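Local coordinates for protein aldo-keto reductase AKR2E4 (Bombyx mori, PDB 3WCZ) that reduces 3-dehydroecdysone and, less actively, phenylglyoxal and isatin, using NADPH as its hydride donor, and may help regulate moulting in the silkworm, at residues Ile52-Val57 against Val84-Trp89. Numbering follows the deposited sequence.
With NAP (NADP nicotinamide-adenine-dinucleotide phosphate), chain B.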
ATOM      1  N   ILE A  52      -3.863   4.367  -7.123  1.00  7.39           N
ATOM      2  CA  ILE A  52      -3.980   5.161  -5.899  1.00  8.28           C
ATOM      3  C   ILE A  52      -4.313   4.210  -4.761  1.00  7.65           C
ATOM      4  O   ILE A  52      -5.217   3.390  -4.927  1.00  7.54           O
ATOM      5  CB  ILE A  52      -5.093   6.221  -5.971  1.00  8.33           C
ATOM      6  CG1 ILE A  52      -5.024   7.046  -7.265  1.00  9.56           C
ATOM      7  CG2 ILE A  52      -5.048   7.095  -4.733  1.00  9.51           C
ATOM      8  CD1 ILE A  52      -3.793   7.908  -7.446  1.00 11.37           C
ATOM      9  N   ASP A  53      -3.604   4.324  -3.635  1.00  7.08           N
ATOM     10  CA  ASP A  53      -3.852   3.536  -2.418  1.00  6.66           C
ATOM     11  C   ASP A  53      -4.478   4.439  -1.362  1.00  7.90           C
ATOM     12  O   ASP A  53      -3.899   5.477  -1.026  1.00  7.61           O
ATOM     13  CB  ASP A  53      -2.549   2.944  -1.849  1.00  7.21           C
ATOM     14  CG  ASP A  53      -2.797   2.112  -0.621  1.00  7.80           C
ATOM     15  OD1 ASP A  53      -3.192   0.944  -0.788  1.00  8.31           O
ATOM     16  OD2 ASP A  53      -2.610   2.611   0.512  1.00  7.73           O
ATOM     17  N   THR A  54      -5.658   4.067  -0.873  1.00  7.74           N
ATOM     18  CA  THR A  54      -6.328   4.781   0.191  1.00  7.44           C
ATOM     19  C   THR A  54      -6.951   3.789   1.158  1.00  6.71           C
ATOM     20  O   THR A  54      -6.669   2.597   1.106  1.00  7.79           O
ATOM     21  CB  THR A  54      -7.336   5.810  -0.404  1.00  7.62           C
ATOM     22  OG1 THR A  54      -7.806   6.708   0.614  1.00  8.92           O
ATOM     23  CG2 THR A  54      -8.525   5.171  -1.045  1.00  8.10           C
ATOM     24  N   ALA A  55      -7.777   4.295   2.078  1.00  7.60           N
ATOM     25  CA  ALA A  55      -8.378   3.455   3.118  1.00  8.27           C
ATOM     26  C   ALA A  55      -9.502   4.207   3.780  1.00  7.95           C
ATOM     27  O   ALA A  55      -9.452   5.434   3.912  1.00  8.85           O
ATOM     28  CB  ALA A  55      -7.366   3.059   4.157  1.00  8.20           C
ATOM     29  N   ALA A  56     -10.528   3.474   4.207  1.00  8.91           N
ATOM     30  CA  ALA A  56     -11.607   4.095   4.970  1.00  8.48           C
ATOM     31  C   ALA A  56     -11.058   4.861   6.181  1.00  8.60           C
ATOM     32  O   ALA A  56     -11.470   6.004   6.469  1.00 10.82           O
ATOM     33  CB  ALA A  56     -12.615   3.031   5.407  1.00 10.56           C
ATOM     34  N   VAL A  57     -10.112   4.250   6.887  1.00  8.75           N
ATOM     35  CA  VAL A  57      -9.628   4.828   8.140  1.00  9.75           C
ATOM     36  C   VAL A  57      -8.846   6.137   7.924  1.00 11.50           C
ATOM     37  O   VAL A  57      -8.653   6.914   8.872  1.00 10.84           O
ATOM     38  CB  VAL A  57      -8.808   3.784   8.937  1.00  9.82           C
ATOM     39  CG1 VAL A  57      -7.392   3.669   8.384  1.00 10.68           C
ATOM     40  CG2 VAL A  57      -8.804   4.124  10.417  1.00 11.77           C
ATOM     41  N   VAL A  84      -7.839   1.698  -8.398  1.00  8.25           N
ATOM     42  CA  VAL A  84      -8.039   2.289  -7.092  1.00  7.36           C
ATOM     43  C   VAL A  84      -8.095   1.157  -6.076  1.00  7.27           C
ATOM     44  O   VAL A  84      -8.872   0.209  -6.221  1.00  8.05           O
ATOM     45  CB  VAL A  84      -9.309   3.150  -7.063  1.00  9.27           C
ATOM     46  CG1 VAL A  84      -9.350   3.957  -5.763  1.00 10.48           C
ATOM     47  CG2 VAL A  84      -9.339   4.094  -8.229  1.00  9.99           C
ATOM     48  N   THR A  85      -7.318   1.317  -5.019  1.00  7.21           N
ATOM     49  CA  THR A  85      -7.223   0.399  -3.899  1.00  7.63           C
ATOM     50  C   THR A  85      -7.741   1.075  -2.640  1.00  7.42           C
ATOM     51  O   THR A  85      -7.309   2.175  -2.310  1.00  7.66           O
ATOM     52  CB  THR A  85      -5.765  -0.028  -3.668  1.00  6.65           C
ATOM     53  OG1 THR A  85      -5.323  -0.741  -4.813  1.00  8.10           O
ATOM     54  CG2 THR A  85      -5.600  -0.918  -2.459  1.00  7.76           C
ATOM     55  N   THR A  86      -8.665   0.432  -1.919  1.00  7.10           N
ATOM     56  CA  THR A  86      -9.045   0.897  -0.593  1.00  7.25           C
ATOM     57  C   THR A  86      -9.158  -0.305   0.346  1.00  7.78           C
ATOM     58  O   THR A  86      -8.908  -1.447  -0.057  1.00  6.61           O
ATOM     59  CB  THR A  86     -10.262   1.819  -0.590  1.00  7.87           C
ATOM     60  OG1 THR A  86     -10.254   2.505   0.661  1.00  8.35           O
ATOM     61  CG2 THR A  86     -11.570   1.075  -0.831  1.00  9.07           C
ATOM     62  N   LYS A  87      -9.486  -0.016   1.612  1.00  7.14           N
ATOM     63  CA  LYS A  87      -9.311  -0.987   2.691  1.00  7.00           C
ATOM     64  C   LYS A  87     -10.473  -0.948   3.669  1.00  7.50           C
ATOM     65  O   LYS A  87     -10.983   0.129   4.037  1.00  8.34           O
ATOM     66  CB  LYS A  87      -7.991  -0.739   3.445  1.00  7.32           C
ATOM     67  CG  LYS A  87      -6.796  -0.433   2.561  1.00  7.78           C
ATOM     68  CD  LYS A  87      -5.485  -0.447   3.317  1.00  7.77           C
ATOM     69  CE  LYS A  87      -4.316   0.012   2.489  1.00  8.06           C
ATOM     70  NZ  LYS A  87      -4.271   1.475   2.304  1.00  8.10           N
ATOM     71  N   LEU A  88     -10.838  -2.150   4.106  1.00  7.33           N
ATOM     72  CA  LEU A  88     -11.883  -2.415   5.099  1.00  7.63           C
ATOM     73  C   LEU A  88     -11.291  -2.230   6.479  1.00  8.49           C
ATOM     74  O   LEU A  88     -10.304  -2.883   6.827  1.00  7.61           O
ATOM     75  CB  LEU A  88     -12.285  -3.883   4.945  1.00  7.82           C
ATOM     76  CG  LEU A  88     -13.335  -4.395   5.933  1.00  7.82           C
ATOM     77  CD1 LEU A  88     -14.752  -3.928   5.550  1.00  9.39           C
ATOM     78  CD2 LEU A  88     -13.228  -5.919   6.039  1.00  9.37           C
ATOM     79  N   TRP A  89     -11.896  -1.359   7.292  1.00  8.25           N
ATOM     80  CA  TRP A  89     -11.367  -1.101   8.615  1.00  8.59           C
ATOM     81  C   TRP A  89     -11.740  -2.191   9.636  1.00  8.14           C
ATOM     82  O   TRP A  89     -12.626  -3.027   9.390  1.00  8.22           O
ATOM     83  CB  TRP A  89     -11.717   0.329   9.099  1.00  9.41           C
ATOM     84  CG  TRP A  89     -10.998   0.683  10.375  1.00  8.81           C
ATOM     85  CD1 TRP A  89     -11.572   1.027  11.584  1.00 10.86           C
ATOM     86  CD2 TRP A  89      -9.589   0.661  10.595  1.00 10.11           C
ATOM     87  NE1 TRP A  89     -10.592   1.206  12.518  1.00 13.23           N
ATOM     88  CE2 TRP A  89      -9.368   0.992  11.944  1.00 12.67           C
ATOM     89  CE3 TRP A  89      -8.485   0.385   9.782  1.00 10.69           C
ATOM     90  CZ2 TRP A  89      -8.088   1.062  12.493  1.00 12.81           C
ATOM     91  CZ3 TRP A  89      -7.227   0.437  10.323  1.00 11.85           C
ATOM     92  CH2 TRP A  89      -7.034   0.780  11.664  1.00 13.36           C
TER
HETATM   93  PA  NAP B 401       6.166   7.111   2.918  1.00  7.92           P
HETATM   94  O1A NAP B 401       5.699   7.089   1.522  1.00  9.16           O
HETATM   95  O2A NAP B 401       6.922   6.031   3.522  1.00  8.11           O
HETATM   96  O5B NAP B 401       6.868   8.449   3.308  1.00  8.86           O
HETATM   97  C5B NAP B 401       6.296   9.685   3.005  1.00  9.54           C
HETATM   98  C4B NAP B 401       7.167  10.878   3.367  1.00  8.79           C
HETATM   99  O4B NAP B 401       8.292  10.940   2.468  1.00 10.31           O
HETATM  100  C3B NAP B 401       6.513  12.206   3.340  1.00 10.82           C
HETATM  101  O3B NAP B 401       7.043  12.949   4.411  1.00 11.36           O
HETATM  102  C2B NAP B 401       6.907  12.741   2.049  1.00  9.96           C
HETATM  103  O2B NAP B 401       6.887  14.152   1.971  1.00 10.80           O
HETATM  104  C1B NAP B 401       8.303  12.209   1.860  1.00 11.14           C
HETATM  105  N9A NAP B 401       8.745  11.997   0.497  1.00 10.79           N
HETATM  106  C8A NAP B 401       7.999  11.477  -0.500  1.00  9.16           C
HETATM  107  N7A NAP B 401       8.714  11.298  -1.591  1.00 10.16           N
HETATM  108  C5A NAP B 401       9.988  11.721  -1.318  1.00 11.09           C
HETATM  109  C6A NAP B 401      11.166  11.777  -2.069  1.00 11.83           C
HETATM  110  N6A NAP B 401      11.263  11.394  -3.410  1.00 13.84           N
HETATM  111  N1A NAP B 401      12.254  12.266  -1.447  1.00 15.35           N
HETATM  112  C2A NAP B 401      12.206  12.654  -0.173  1.00 13.05           C
HETATM  113  N3A NAP B 401      11.096  12.603   0.583  1.00 13.04           N
HETATM  114  C4A NAP B 401       9.986  12.121   0.006  1.00 11.35           C
HETATM  115  O3  NAP B 401       4.833   7.340   3.811  1.00  9.84           O
HETATM  116  PN  NAP B 401       3.680   6.485   4.502  1.00  8.29           P
HETATM  117  O1N NAP B 401       2.476   7.352   4.433  1.00  9.32           O
HETATM  118  O2N NAP B 401       4.178   6.034   5.830  1.00  9.53           O
HETATM  119  O5D NAP B 401       3.475   5.177   3.624  1.00  7.70           O
HETATM  120  C5D NAP B 401       3.068   5.260   2.299  1.00  8.81           C
HETATM  121  C4D NAP B 401       1.631   4.800   2.018  1.00  7.95           C
HETATM  122  O4D NAP B 401       1.466   3.423   2.303  1.00  8.14           O
HETATM  123  C3D NAP B 401       0.584   5.457   2.857  1.00  6.71           C
HETATM  124  O3D NAP B 401       0.360   6.805   2.499  1.00  7.48           O
HETATM  125  C2D NAP B 401      -0.540   4.564   2.673  1.00  8.19           C
HETATM  126  O2D NAP B 401      -1.107   4.729   1.404  1.00  7.76           O
HETATM  127  C1D NAP B 401       0.138   3.217   2.797  1.00  8.41           C
HETATM  128  N1N NAP B 401       0.226   2.595   4.124  1.00  8.48           N
HETATM  129  C2N NAP B 401      -0.539   1.527   4.420  1.00  7.55           C
HETATM  130  C3N NAP B 401      -0.443   0.935   5.654  1.00  9.28           C
HETATM  131  C7N NAP B 401      -1.282  -0.264   5.884  1.00  9.39           C
HETATM  132  O7N NAP B 401      -1.722  -0.970   4.944  1.00 10.19           O
HETATM  133  N7N NAP B 401      -1.431  -0.649   7.168  1.00  5.79           N
HETATM  134  C4N NAP B 401       0.389   1.467   6.657  1.00  9.17           C
HETATM  135  C5N NAP B 401       1.196   2.568   6.337  1.00  9.24           C
HETATM  136  C6N NAP B 401       1.078   3.095   5.057  1.00  9.66           C
HETATM  137  P2B NAP B 401       6.064  14.943   0.847  1.00 11.61           P
HETATM  138  O1X NAP B 401       6.280  16.421   1.227  1.00 13.70           O
HETATM  139  O2X NAP B 401       6.678  14.650  -0.452  1.00 11.72           O
HETATM  140  O3X NAP B 401       4.623  14.512   0.961  1.00 12.36           O
HETATM  141  O   HOH W   1      -9.455   1.286   6.494  1.00  8.72           O
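With CG of Asp53 trans to the backbone N (chi1 -179°) and the nearly extended chain of Lys87 bending only at its last torsion (chi4 76°), carboxylate and ammonium meet in a salt bridge, Lys87 NZ to Asp53 OD2, 2.7 Å. The pair sits in the active site of a TIM barrel, where two neighbouring parallel strands, joined by a beta-alpha-beta crossover through helix 61-73, reach the cofactor. Lysine suits its place because its tail can span to the neighbouring strand 51-53: NZ meets OD2 on its syn side, 27° out of the carboxylate plane, and Lys87 NZ lies 2.9 Å from Thr54 O, above the carbonyl plane. NZ also bonds Tyr58 OH, the probable proton donor, consistent with the Asp-Tyr-Lys-His tetrad of aldo-keto reductases, with His120 packing nearby. Asp53 OD2 also accepts the ribose hydroxyl O2D of NADP at 2.7 Å, while Gln180 holds OD1. The backbones of the two strands pair through Thr85 N to Ile52 O (3.0 Å) and Thr54 N to Thr85 O (2.9 Å). Beyond this pairing Thr86 OG1, which is hydrogen-bonded to Glu61, lies against Ala55 CA. Farther out, a water bridges Val57 N and Lys87 O, and Trp89 offers a broad flat surface to branched Val57, whose CG2 makes a CH-pi contact 3.5 Å from the centroid of the six-membered ring.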